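Local structure of LPXTG cell wall surface protein (Streptococcus gordonii, 4IGB) at residues 137-142 and 268-273; 196-201 and 260-265; 186-191 and 234-239; 163-168 and 254-259. The protein is a surface protein probably tethered to the peptidoglycan of the cell wall, its N-terminal region, the part described here, probably serving in adhesion. One frame throughout, in Å; residues are numbered along the deposited sequence.

Contact 1 of 4, residues 137-142 and 268-273; sequences AFEIGN and SAVFGL. With NA (sodium ion), chain V.
Strands 137-141 and 268-271 run antiparallel, F138 facing F271 and I140 facing A269 as hydrogen-bonded pairs; their axes approach to 4.6 Å. Four backbone bonds close this ladder, among them F271 N to F138 O at 2.8 Å.

On the face carrying F138, I140, A269 and F271, two phenylalanines do most of the packing. F138 has CG between its backbone N and carbonyl carbon (chi1 54°), which swings the ring over the neighbouring strand, where CB of F271 sits 4.1 Å from the centroid of the F138 ring, over its face. I140 brings CD1 to CE2 of F271, at 4.1 Å.

On the other face the extended chain of E139 carries OE1 to S268 OG, which donates a bond of 2.6 Å from the anti side, 29° out of the carboxylate plane; Y145 and W133 also bond this carboxylate. G141, with no side chain, lets its CA come within 3.8 Å of S268 CA. S268 O binds the sodium ion at 2.9 Å, D186 O and E197 OE2 being the other protein ligands.

Strand 123-130 flanks 137-141 in the same sheet, while F259 and Y261 of strand 256-262, in a second sheet, cover I140 and F271.

Contact 2 of 4, residues 196-201 and 260-265; sequences KETFYV and GYSSTE. With NA (sodium ion), chain V.
E197 and Y261 are joined by a very short bond, Y261 OH donating to E197 OE2 at 2.5 Å. The carboxylate oxygen lies in the plane of the phenol at its edge, yet the carboxylate and ring planes stand 89° apart. An extended side chain, CG anti to the backbone N (chi1 -176°), lets E197 reach this far, and the same OE2 binds the sodium ion at 2.8 Å. A carboxylate suits the place because one oxygen can serve cation and hydroxyl together, while OE1 receives the backbone N-H groups of D188 and A189.

Packing is equally close on the other face of the sheet, where the Y200 ring lies flat across G260. The glycine, bare of a side chain, lets the ring rest on its CA, 3.5 Å from the centroid and only 12° off the normal, a CH-pi contact. The phenol OH itself is held by D161. T198 and S262 are close neighbours on this face, T198 CB lying 3.2 Å from S262 OG, and T198 OG1 bonds K196 O.

The contact loosens at K196, which extends into solvent. One water accepts from S262 OG and donates to the carbonyls of K196 and S263, bridging the strands where their pairing ends.

Antiparallel strands 198-202 and 256-262 lie inside a large sheet, with 227-231 beyond the former and 158-170 beyond the latter.

Contact 3 of 4, residues 186-191 and 234-239; sequences DIDAID and QITGGS. With NA (sodium ion), chain V.
Neither segment is helix or strand: loops 186-191 and 234-239 approach most closely where D188 CA lies 4.8 Å from I235 CA, and I187 forms the centre of an inverse gamma turn. The main direct link is a bond from T236 N to D188 OD2, 2.9 Å long and bent to 140° at the hydrogen, received on the anti lone pair of the carboxylate. Rotation about the first side-chain bond of D188 (chi1 81°) turns its carboxylate across the second loop, and the short side chain sets OD2 against T236 N where the loops are closest; CB of D188 also rests 3.2 Å from Q234 O.

The methyl of T236 faces both acids, D186 and D188, from one side, CG2 lying 3.4 Å from D188 OD2. I235 adds CG1 beside D188 OD2. A water donates to I187 O and accepts a longer bond from Q234 N, joining the backbones a second time.

D186 O binds the sodium ion at 2.8 Å, E197 OE2 and S268 O being its other protein ligands. D186 OD1 and D188 OD2 are 3.1 Å apart with no hydrogen bond between them, and a sulfate, probably from the crystallisation liquor, lies beside both carboxylates. Such crowding may raise the pKa of one acid, an effect the cation may offset only partly.

Contact 4 of 4, residues 163-168 and 254-259; sequences DVTAEI and SNSMNF
F259 presents one ring face to V164, whose CB stands over it, 3.9 Å from the ring centroid and displaced toward the rim. A chi1 of 70° turns the ring back over the partner strand, and CG1 of V164 comes within 3.6 Å of F259 CZ. A166 meets the same ring at its edge, CB to CE2. A branched residue fits over the broad ring and a small one beside it. This buried face is apolar, V164 and A166 packing against L97, F259 and M257 against M182.

Strands 163-168 and 256-259 are antiparallel, V164 with F259 and A166 with M257 forming hydrogen-bonded pairs; the A166 N to M257 O bond, 2.9 Å, is nearly straight at 172°.

At the far end N255 continues the pairing beyond the strand. Its backbone O receives I168 N, and its side-chain ND2 gives a 2.8 Å bond to I168 O, the acceptor lying within 6° of the amide plane. One asparagine thus satisfies both polar backbone groups of I168. ND2 also makes a weak bond to E167 OE2, while the stronger partner of that carboxylate is R169. T165, E167 and S256 line the more exposed face, and N100 bonds both D163 and T165.

The chemistry divides the sheet in two: apolar side chains bury one face, whereas hydroxyls, amides and carboxylates suit the other to water.

Overall arrangement
The sodium ion joins three of the contacts: contact 1 supplies S268 O, contact 2 E197 OE2 and contact 3 D186 O, so a strand, the residue leading into another and a surface loop converge on one cation. Centres of contacts 1 and 2 are about 11 Å apart, those of 2 and 3 about 12 Å. E197 N also bonds A189 O, and N142 ND2 of contact 1 reaches T264 O of contact 2. Contact 4 continues strand 256-262 away from this site, the side chain of F259 lying about 13 Å from the sodium ion. There I140 CD1 touches F259 CE1 at 4.0 Å, packing the sheet of contact 1 against that shared by contacts 2 and 4.

Contact 1 of 4, residues 137-142 and 268-273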
loop_
_atom_site.group_PDB
_atom_site.type_symbol
_atom_site.label_atom_id
_atom_site.label_comp_id
_atom_site.label_asym_id
_atom_site.label_seq_id
_atom_site.Cartn_x
_atom_site.Cartn_y
_atom_site.Cartn_z
ATOM N N ALA D 137 -1.258 -3.907 12.332
ATOM C CA ALA D 137 -2.469 -3.363 11.771
ATOM C C ALA D 137 -2.974 -2.257 12.670
ATOM O O ALA D 137 -2.527 -2.125 13.812
ATOM C CB ALA D 137 -3.521 -4.470 11.655
ATOM N N PHE D 138 -3.883 -1.449 12.137
ATOM C CA PHE D 138 -4.696 -0.556 12.948
ATOM C C PHE D 138 -6.142 -0.833 12.590
ATOM O O PHE D 138 -6.421 -1.544 11.631
ATOM C CB PHE D 138 -4.351 0.915 12.717
ATOM C CG PHE D 138 -4.402 1.342 11.281
ATOM C CD1 PHE D 138 -3.255 1.347 10.508
ATOM C CD2 PHE D 138 -5.590 1.765 10.709
ATOM C CE1 PHE D 138 -3.293 1.748 9.195
ATOM C CE2 PHE D 138 -5.629 2.163 9.400
ATOM C CZ PHE D 138 -4.481 2.154 8.641
ATOM N N GLU D 139 -7.053 -0.275 13.375
ATOM C CA GLU D 139 -8.462 -0.608 13.291
ATOM C C GLU D 139 -9.272 0.675 13.343
ATOM O O GLU D 139 -8.975 1.570 14.134
ATOM C CB GLU D 139 -8.844 -1.529 14.460
ATOM C CG GLU D 139 -10.341 -1.839 14.587
ATOM C CD GLU D 139 -10.642 -2.844 15.701
ATOM O OE1 GLU D 139 -11.830 -3.098 15.987
ATOM O OE2 GLU D 139 -9.694 -3.390 16.286
ATOM N N ILE D 140 -10.272 0.782 12.480
ATOM C CA ILE D 140 -11.149 1.940 12.492
ATOM C C ILE D 140 -12.559 1.431 12.646
ATOM O O ILE D 140 -12.944 0.450 11.999
ATOM C CB ILE D 140 -11.053 2.747 11.202
ATOM C CG1 ILE D 140 -9.597 3.147 10.931
ATOM C CG2 ILE D 140 -11.961 3.978 11.281
ATOM C CD1 ILE D 140 -9.409 3.887 9.608
ATOM N N GLY D 141 -13.323 2.069 13.527
ATOM C CA GLY D 141 -14.666 1.602 13.817
ATOM C C GLY D 141 -15.177 2.122 15.145
ATOM O O GLY D 141 -14.467 2.836 15.853
ATOM N N ASN D 142 -16.406 1.750 15.488
ATOM C CA ASN D 142 -17.054 2.281 16.675
ATOM C C ASN D 142 -17.419 1.185 17.670
ATOM O O ASN D 142 -18.290 1.363 18.514
ATOM C CB ASN D 142 -18.290 3.091 16.282
ATOM C CG ASN D 142 -19.384 2.229 15.668
ATOM O OD1 ASN D 142 -19.163 1.063 15.328
ATOM N ND2 ASN D 142 -20.575 2.798 15.531
ATOM N N SER D 268 -16.197 -2.550 12.846
ATOM C CA SER D 268 -14.890 -1.976 12.611
ATOM C C SER D 268 -14.174 -2.823 11.579
ATOM O O SER D 268 -14.505 -3.993 11.395
ATOM C CB SER D 268 -14.081 -1.958 13.905
ATOM O OG SER D 268 -13.796 -3.278 14.341
ATOM N N ALA D 269 -13.196 -2.225 10.912
ATOM C CA ALA D 269 -12.351 -2.945 9.985
ATOM C C ALA D 269 -10.899 -2.794 10.411
ATOM O O ALA D 269 -10.552 -1.868 11.150
ATOM C CB ALA D 269 -12.546 -2.427 8.587
ATOM N N VAL D 270 -10.054 -3.709 9.939
ATOM C CA VAL D 270 -8.651 -3.722 10.308
ATOM C C VAL D 270 -7.833 -3.541 9.044
ATOM O O VAL D 270 -8.190 -4.081 8.000
ATOM C CB VAL D 270 -8.298 -5.047 11.003
ATOM C CG1 VAL D 270 -6.837 -5.098 11.356
ATOM C CG2 VAL D 270 -9.157 -5.207 12.240
ATOM N N PHE D 271 -6.761 -2.759 9.124
ATOM C CA PHE D 271 -5.983 -2.417 7.943
ATOM C C PHE D 271 -4.495 -2.505 8.210
ATOM O O PHE D 271 -4.041 -2.274 9.324
ATOM C CB PHE D 271 -6.269 -0.982 7.469
ATOM C CG PHE D 271 -7.721 -0.665 7.287
ATOM C CD1 PHE D 271 -8.313 -0.743 6.028
ATOM C CD2 PHE D 271 -8.492 -0.264 8.363
ATOM C CE1 PHE D 271 -9.645 -0.436 5.861
ATOM C CE2 PHE D 271 -9.829 0.047 8.201
ATOM C CZ PHE D 271 -10.408 -0.036 6.956
ATOM N N GLY D 272 -3.748 -2.813 7.158
ATOM C CA GLY D 272 -2.312 -2.660 7.149
ATOM C C GLY D 272 -1.935 -1.782 5.974
ATOM O O GLY D 272 -2.772 -1.452 5.128
ATOM N N LEU D 273 -0.677 -1.372 5.927
ATOM C CA LEU D 273 -0.165 -0.662 4.764
ATOM C C LEU D 273 0.837 -1.589 4.101
ATOM O O LEU D 273 1.542 -2.329 4.786
ATOM C CB LEU D 273 0.487 0.657 5.166
ATOM C CG LEU D 273 -0.414 1.663 5.899
ATOM C CD1 LEU D 273 0.379 2.950 6.130
ATOM C CD2 LEU D 273 -1.675 1.968 5.108
HETATM NA NA NA V . -15.574 -5.736 9.330
#

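Contact 2 of 4, residues 196-201 and 260-265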
loop_
_atom_site.group_PDB
_atom_site.type_symbol
_atom_site.label_atom_id
_atom_site.label_comp_id
_atom_site.label_asym_id
_atom_site.label_seq_id
_atom_site.Cartn_x
_atom_site.Cartn_y
_atom_site.Cartn_z
ATOM N N LYS D 196 -24.723 0.056 6.183
ATOM C CA LYS D 196 -23.785 -0.868 5.567
ATOM C C LYS D 196 -22.339 -0.419 5.750
ATOM O O LYS D 196 -21.986 0.711 5.433
ATOM C CB LYS D 196 -24.098 -1.013 4.078
ATOM C CG LYS D 196 -25.485 -1.584 3.802
ATOM C CD LYS D 196 -26.049 -1.078 2.484
ATOM C CE LYS D 196 -27.349 -1.798 2.146
ATOM N NZ LYS D 196 -27.982 -1.262 0.910
ATOM N N GLU D 197 -21.509 -1.327 6.252
ATOM C CA GLU D 197 -20.081 -1.083 6.366
ATOM C C GLU D 197 -19.509 -0.727 4.994
ATOM O O GLU D 197 -19.819 -1.372 3.985
ATOM C CB GLU D 197 -19.384 -2.308 6.941
ATOM C CG GLU D 197 -17.913 -2.100 7.190
ATOM C CD GLU D 197 -17.257 -3.315 7.805
ATOM O OE1 GLU D 197 -17.891 -4.393 7.803
ATOM O OE2 GLU D 197 -16.107 -3.187 8.298
ATOM N N THR D 198 -18.679 0.307 4.954
ATOM C CA THR D 198 -18.268 0.877 3.684
ATOM C C THR D 198 -16.826 1.322 3.717
ATOM O O THR D 198 -16.401 1.983 4.653
ATOM C CB THR D 198 -19.141 2.091 3.342
ATOM O OG1 THR D 198 -20.504 1.681 3.288
ATOM C CG2 THR D 198 -18.753 2.708 1.996
ATOM N N PHE D 199 -16.070 0.948 2.688
ATOM C CA PHE D 199 -14.714 1.439 2.526
ATOM C C PHE D 199 -14.688 2.293 1.288
ATOM O O PHE D 199 -15.315 1.951 0.293
ATOM C CB PHE D 199 -13.723 0.289 2.359
ATOM C CG PHE D 199 -12.322 0.744 2.065
ATOM C CD1 PHE D 199 -11.875 0.845 0.755
ATOM C CD2 PHE D 199 -11.453 1.076 3.100
ATOM C CE1 PHE D 199 -10.586 1.270 0.477
ATOM C CE2 PHE D 199 -10.165 1.498 2.842
ATOM C CZ PHE D 199 -9.724 1.594 1.524
ATOM N N TYR D 200 -13.975 3.410 1.334
ATOM C CA TYR D 200 -13.895 4.245 0.145
ATOM C C TYR D 200 -12.562 4.918 -0.068
ATOM O O TYR D 200 -11.722 4.981 0.831
ATOM C CB TYR D 200 -15.026 5.275 0.094
ATOM C CG TYR D 200 -15.059 6.321 1.194
ATOM C CD1 TYR D 200 -14.386 7.537 1.059
ATOM C CD2 TYR D 200 -15.821 6.120 2.339
ATOM C CE1 TYR D 200 -14.455 8.514 2.056
ATOM C CE2 TYR D 200 -15.890 7.088 3.336
ATOM C CZ TYR D 200 -15.206 8.277 3.187
ATOM O OH TYR D 200 -15.290 9.221 4.185
ATOM N N VAL D 201 -12.376 5.391 -1.295
ATOM C CA VAL D 201 -11.181 6.103 -1.686
ATOM C C VAL D 201 -11.628 7.381 -2.372
ATOM O O VAL D 201 -12.377 7.345 -3.357
ATOM C CB VAL D 201 -10.341 5.286 -2.673
ATOM C CG1 VAL D 201 -9.229 6.143 -3.261
ATOM C CG2 VAL D 201 -9.779 4.009 -1.984
ATOM N N GLY D 260 -11.393 6.262 3.177
ATOM C CA GLY D 260 -12.400 6.525 4.173
ATOM C C GLY D 260 -13.086 5.240 4.555
ATOM O O GLY D 260 -12.968 4.227 3.860
ATOM N N TYR D 261 -13.810 5.291 5.663
ATOM C CA TYR D 261 -14.453 4.122 6.218
ATOM C C TYR D 261 -15.649 4.571 7.027
ATOM O O TYR D 261 -15.539 5.468 7.871
ATOM C CB TYR D 261 -13.492 3.359 7.126
ATOM C CG TYR D 261 -14.138 2.168 7.803
ATOM C CD1 TYR D 261 -14.735 2.291 9.054
ATOM C CD2 TYR D 261 -14.182 0.931 7.178
ATOM C CE1 TYR D 261 -15.333 1.207 9.680
ATOM C CE2 TYR D 261 -14.769 -0.165 7.799
ATOM C CZ TYR D 261 -15.349 -0.021 9.042
ATOM O OH TYR D 261 -15.941 -1.101 9.654
ATOM N N SER D 262 -16.797 3.950 6.777
ATOM C CA SER D 262 -17.960 4.219 7.613
ATOM C C SER D 262 -18.491 2.931 8.214
ATOM O O SER D 262 -18.401 1.862 7.609
ATOM C CB SER D 262 -19.051 4.986 6.854
ATOM O OG SER D 262 -19.479 4.293 5.703
ATOM N N SER D 263 -19.039 3.040 9.417
ATOM C CA SER D 263 -19.451 1.862 10.155
ATOM C C SER D 263 -20.963 1.703 10.151
ATOM O O SER D 263 -21.699 2.483 9.550
ATOM C CB SER D 263 -18.969 1.969 11.593
ATOM O OG SER D 263 -19.715 2.960 12.284
ATOM N N THR D 264 -21.416 0.670 10.837
ATOM C CA THR D 264 -22.816 0.521 11.156
ATOM C C THR D 264 -22.944 1.009 12.598
ATOM O O THR D 264 -22.048 1.689 13.103
ATOM C CB THR D 264 -23.205 -0.942 11.094
ATOM O OG1 THR D 264 -22.453 -1.651 12.076
ATOM C CG2 THR D 264 -22.887 -1.534 9.715
ATOM N N GLU D 265 -24.034 0.647 13.267
ATOM C CA GLU D 265 -24.198 0.974 14.676
ATOM C C GLU D 265 -23.101 0.322 15.543
ATOM O O GLU D 265 -22.822 0.772 16.654
ATOM C CB GLU D 265 -25.591 0.554 15.163
ATOM C CG GLU D 265 -25.872 -0.941 15.034
ATOM C CD GLU D 265 -27.196 -1.343 15.659
ATOM O OE1 GLU D 265 -27.966 -0.438 16.062
ATOM O OE2 GLU D 265 -27.466 -2.562 15.751
HETATM NA NA NA V . -15.574 -5.736 9.330
HETATM O O HOH W 1 -21.645 3.177 6.959
#

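Contact 3 of 4, residues 186-191 and 234-239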
loop_
_atom_site.group_PDB
_atom_site.type_symbol
_atom_site.label_atom_id
_atom_site.label_comp_id
_atom_site.label_asym_id
_atom_site.label_seq_id
_atom_site.Cartn_x
_atom_site.Cartn_y
_atom_site.Cartn_z
ATOM N N ASP D 186 -12.966 -8.144 4.735
ATOM C CA ASP D 186 -14.085 -8.343 5.625
ATOM C C ASP D 186 -14.990 -7.119 5.676
ATOM O O ASP D 186 -15.453 -6.738 6.741
ATOM C CB ASP D 186 -13.583 -8.669 7.037
ATOM C CG ASP D 186 -14.686 -9.237 7.928
ATOM O OD1 ASP D 186 -15.504 -10.033 7.428
ATOM O OD2 ASP D 186 -14.735 -8.884 9.122
ATOM N N ILE D 187 -15.244 -6.492 4.532
ATOM C CA ILE D 187 -16.242 -5.436 4.492
ATOM C C ILE D 187 -17.606 -6.119 4.374
ATOM O O ILE D 187 -18.083 -6.368 3.274
ATOM C CB ILE D 187 -16.012 -4.492 3.310
ATOM C CG1 ILE D 187 -14.586 -3.932 3.347
ATOM C CG2 ILE D 187 -17.013 -3.331 3.339
ATOM C CD1 ILE D 187 -14.263 -3.180 4.649
ATOM N N ASP D 188 -18.221 -6.443 5.507
ATOM C CA ASP D 188 -19.355 -7.365 5.496
ATOM C C ASP D 188 -20.478 -7.050 6.494
ATOM O O ASP D 188 -21.426 -7.817 6.611
ATOM C CB ASP D 188 -18.854 -8.798 5.726
ATOM C CG ASP D 188 -18.596 -9.103 7.201
ATOM O OD1 ASP D 188 -18.363 -8.154 7.979
ATOM O OD2 ASP D 188 -18.632 -10.294 7.592
ATOM N N ALA D 189 -20.383 -5.938 7.212
ATOM C CA ALA D 189 -21.366 -5.661 8.253
ATOM C C ALA D 189 -22.558 -4.882 7.729
ATOM O O ALA D 189 -22.411 -3.855 7.066
ATOM C CB ALA D 189 -20.726 -4.926 9.418
ATOM N N ILE D 190 -23.747 -5.388 8.025
ATOM C CA ILE D 190 -24.973 -4.680 7.719
ATOM C C ILE D 190 -25.851 -4.812 8.956
ATOM O O ILE D 190 -26.106 -5.924 9.415
ATOM C CB ILE D 190 -25.675 -5.294 6.497
ATOM C CG1 ILE D 190 -24.733 -5.305 5.294
ATOM C CG2 ILE D 190 -26.953 -4.535 6.169
ATOM C CD1 ILE D 190 -25.385 -5.814 4.025
ATOM N N ASP D 191 -26.291 -3.692 9.521
ATOM C CA ASP D 191 -27.047 -3.761 10.773
ATOM C C ASP D 191 -28.561 -3.711 10.564
ATOM O O ASP D 191 -29.041 -3.490 9.450
ATOM C CB ASP D 191 -26.594 -2.682 11.762
ATOM C CG ASP D 191 -27.021 -1.281 11.348
ATOM O OD1 ASP D 191 -27.908 -1.129 10.474
ATOM O OD2 ASP D 191 -26.458 -0.322 11.913
ATOM N N GLN D 234 -22.918 -8.887 2.209
ATOM C CA GLN D 234 -23.172 -10.136 2.913
ATOM C C GLN D 234 -22.082 -10.484 3.902
ATOM O O GLN D 234 -20.911 -10.153 3.706
ATOM C CB GLN D 234 -23.403 -11.297 1.933
ATOM C CG GLN D 234 -22.156 -11.822 1.242
ATOM C CD GLN D 234 -22.455 -12.986 0.292
ATOM O OE1 GLN D 234 -23.222 -12.845 -0.669
ATOM N NE2 GLN D 234 -21.848 -14.138 0.559
ATOM N N ILE D 235 -22.498 -11.148 4.972
ATOM C CA ILE D 235 -21.596 -11.620 6.000
ATOM C C ILE D 235 -20.577 -12.581 5.403
ATOM O O ILE D 235 -20.858 -13.312 4.453
ATOM C CB ILE D 235 -22.365 -12.303 7.141
ATOM C CG1 ILE D 235 -21.455 -12.530 8.352
ATOM C CG2 ILE D 235 -22.977 -13.610 6.658
ATOM C CD1 ILE D 235 -20.668 -13.835 8.303
ATOM N N THR D 236 -19.388 -12.585 5.981
ATOM C CA THR D 236 -18.282 -13.267 5.372
ATOM C C THR D 236 -17.306 -13.673 6.478
ATOM O O THR D 236 -16.972 -12.870 7.343
ATOM C CB THR D 236 -17.628 -12.297 4.367
ATOM O OG1 THR D 236 -17.052 -13.025 3.283
ATOM C CG2 THR D 236 -16.589 -11.415 5.054
ATOM N N GLY D 237 -16.855 -14.920 6.470
ATOM C CA GLY D 237 -15.983 -15.384 7.531
ATOM C C GLY D 237 -14.791 -16.187 7.055
ATOM O O GLY D 237 -14.876 -16.922 6.078
ATOM N N GLY D 238 -13.679 -16.062 7.768
ATOM C CA GLY D 238 -12.456 -16.721 7.367
ATOM C C GLY D 238 -11.631 -15.863 6.419
ATOM O O GLY D 238 -12.158 -15.071 5.641
ATOM N N SER D 239 -10.321 -16.049 6.487
ATOM C CA SER D 239 -9.364 -15.277 5.714
ATOM C C SER D 239 -9.661 -15.268 4.205
ATOM O O SER D 239 -9.739 -14.205 3.585
ATOM C CB SER D 239 -7.950 -15.803 5.988
ATOM O OG SER D 239 -7.004 -15.137 5.183
HETATM NA NA NA V . -15.574 -5.736 9.330
HETATM O O HOH W 2 -19.876 -8.084 1.973
#

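Contact 4 of 4, residues 163-168 and 254-259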
loop_
_atom_site.group_PDB
_atom_site.type_symbol
_atom_site.label_atom_id
_atom_site.label_comp_id
_atom_site.label_asym_id
_atom_site.label_seq_id
_atom_site.Cartn_x
_atom_site.Cartn_y
_atom_site.Cartn_z
ATOM N N ASP D 163 -12.436 10.036 7.521
ATOM C CA ASP D 163 -11.726 10.464 6.325
ATOM C C ASP D 163 -10.240 10.494 6.647
ATOM O O ASP D 163 -9.797 11.256 7.516
ATOM C CB ASP D 163 -12.218 11.846 5.888
ATOM C CG ASP D 163 -11.580 12.314 4.592
ATOM O OD1 ASP D 163 -10.342 12.257 4.466
ATOM O OD2 ASP D 163 -12.326 12.738 3.691
ATOM N N VAL D 164 -9.471 9.659 5.950
ATOM C CA VAL D 164 -8.116 9.350 6.377
ATOM C C VAL D 164 -7.119 9.429 5.228
ATOM O O VAL D 164 -7.437 9.095 4.087
ATOM C CB VAL D 164 -8.055 7.934 7.000
ATOM C CG1 VAL D 164 -6.691 7.673 7.616
ATOM C CG2 VAL D 164 -9.169 7.751 8.039
ATOM N N THR D 165 -5.901 9.861 5.533
ATOM C CA THR D 165 -4.851 9.872 4.529
ATOM C C THR D 165 -3.664 9.092 5.059
ATOM O O THR D 165 -3.207 9.327 6.179
ATOM C CB THR D 165 -4.421 11.307 4.133
ATOM O OG1 THR D 165 -5.538 12.006 3.568
ATOM C CG2 THR D 165 -3.310 11.259 3.098
ATOM N N ALA D 166 -3.190 8.139 4.261
ATOM C CA ALA D 166 -2.064 7.313 4.632
ATOM C C ALA D 166 -0.948 7.595 3.643
ATOM O O ALA D 166 -1.197 7.770 2.460
ATOM C CB ALA D 166 -2.452 5.832 4.605
ATOM N N GLU D 167 0.281 7.660 4.137
ATOM C CA GLU D 167 1.422 7.997 3.301
ATOM C C GLU D 167 2.620 7.224 3.794
ATOM O O GLU D 167 2.804 7.084 4.992
ATOM C CB GLU D 167 1.742 9.496 3.385
ATOM C CG GLU D 167 2.755 9.957 2.345
ATOM C CD GLU D 167 3.212 11.392 2.563
ATOM O OE1 GLU D 167 2.944 11.941 3.654
ATOM O OE2 GLU D 167 3.837 11.966 1.644
ATOM N N ILE D 168 3.430 6.714 2.873
ATOM C CA ILE D 168 4.728 6.184 3.246
ATOM C C ILE D 168 5.797 7.087 2.661
ATOM O O ILE D 168 5.611 7.651 1.579
ATOM C CB ILE D 168 4.913 4.743 2.778
ATOM C CG1 ILE D 168 4.653 4.621 1.272
ATOM C CG2 ILE D 168 3.966 3.832 3.545
ATOM C CD1 ILE D 168 4.755 3.153 0.760
ATOM N N SER D 254 0.699 6.716 -6.217
ATOM C CA SER D 254 1.750 7.399 -5.473
ATOM C C SER D 254 2.041 6.690 -4.155
ATOM O O SER D 254 1.613 5.558 -3.947
ATOM C CB SER D 254 1.343 8.856 -5.215
ATOM O OG SER D 254 0.290 8.919 -4.266
ATOM N N ASN D 255 2.767 7.367 -3.269
ATOM C CA ASN D 255 3.116 6.840 -1.951
ATOM C C ASN D 255 2.027 7.143 -0.942
ATOM O O ASN D 255 2.201 6.967 0.258
ATOM C CB ASN D 255 4.443 7.427 -1.462
ATOM C CG ASN D 255 4.444 8.961 -1.444
ATOM O OD1 ASN D 255 3.982 9.612 -2.383
ATOM N ND2 ASN D 255 4.970 9.536 -0.372
ATOM N N SER D 256 0.884 7.577 -1.443
ATOM C CA SER D 256 -0.153 8.079 -0.576
ATOM C C SER D 256 -1.550 7.632 -1.030
ATOM O O SER D 256 -1.771 7.307 -2.194
ATOM C CB SER D 256 -0.061 9.611 -0.545
ATOM O OG SER D 256 -1.060 10.153 0.281
ATOM N N MET D 257 -2.498 7.643 -0.109
ATOM C CA MET D 257 -3.878 7.346 -0.456
ATOM C C MET D 257 -4.833 8.002 0.538
ATOM O O MET D 257 -4.691 7.850 1.755
ATOM C CB MET D 257 -4.108 5.827 -0.500
ATOM C CG MET D 257 -5.375 5.418 -1.221
ATOM S SD MET D 257 -5.542 3.625 -1.472
ATOM C CE MET D 257 -4.325 3.378 -2.763
ATOM N N ASN D 258 -5.800 8.735 0.010
ATOM C CA ASN D 258 -6.872 9.290 0.827
ATOM C C ASN D 258 -8.044 8.328 0.784
ATOM O O ASN D 258 -8.747 8.246 -0.228
ATOM C CB ASN D 258 -7.291 10.672 0.300
ATOM C CG ASN D 258 -8.295 11.384 1.215
ATOM O OD1 ASN D 258 -8.588 10.928 2.325
ATOM N ND2 ASN D 258 -8.823 12.510 0.746
ATOM N N PHE D 259 -8.241 7.584 1.872
ATOM C CA PHE D 259 -9.347 6.634 1.964
ATOM C C PHE D 259 -10.304 7.010 3.080
ATOM O O PHE D 259 -10.070 7.960 3.832
ATOM C CB PHE D 259 -8.833 5.205 2.175
ATOM C CG PHE D 259 -8.224 4.963 3.530
ATOM C CD1 PHE D 259 -8.953 4.346 4.535
ATOM C CD2 PHE D 259 -6.919 5.339 3.794
ATOM C CE1 PHE D 259 -8.385 4.110 5.794
ATOM C CE2 PHE D 259 -6.349 5.114 5.040
ATOM C CZ PHE D 259 -7.090 4.501 6.046
#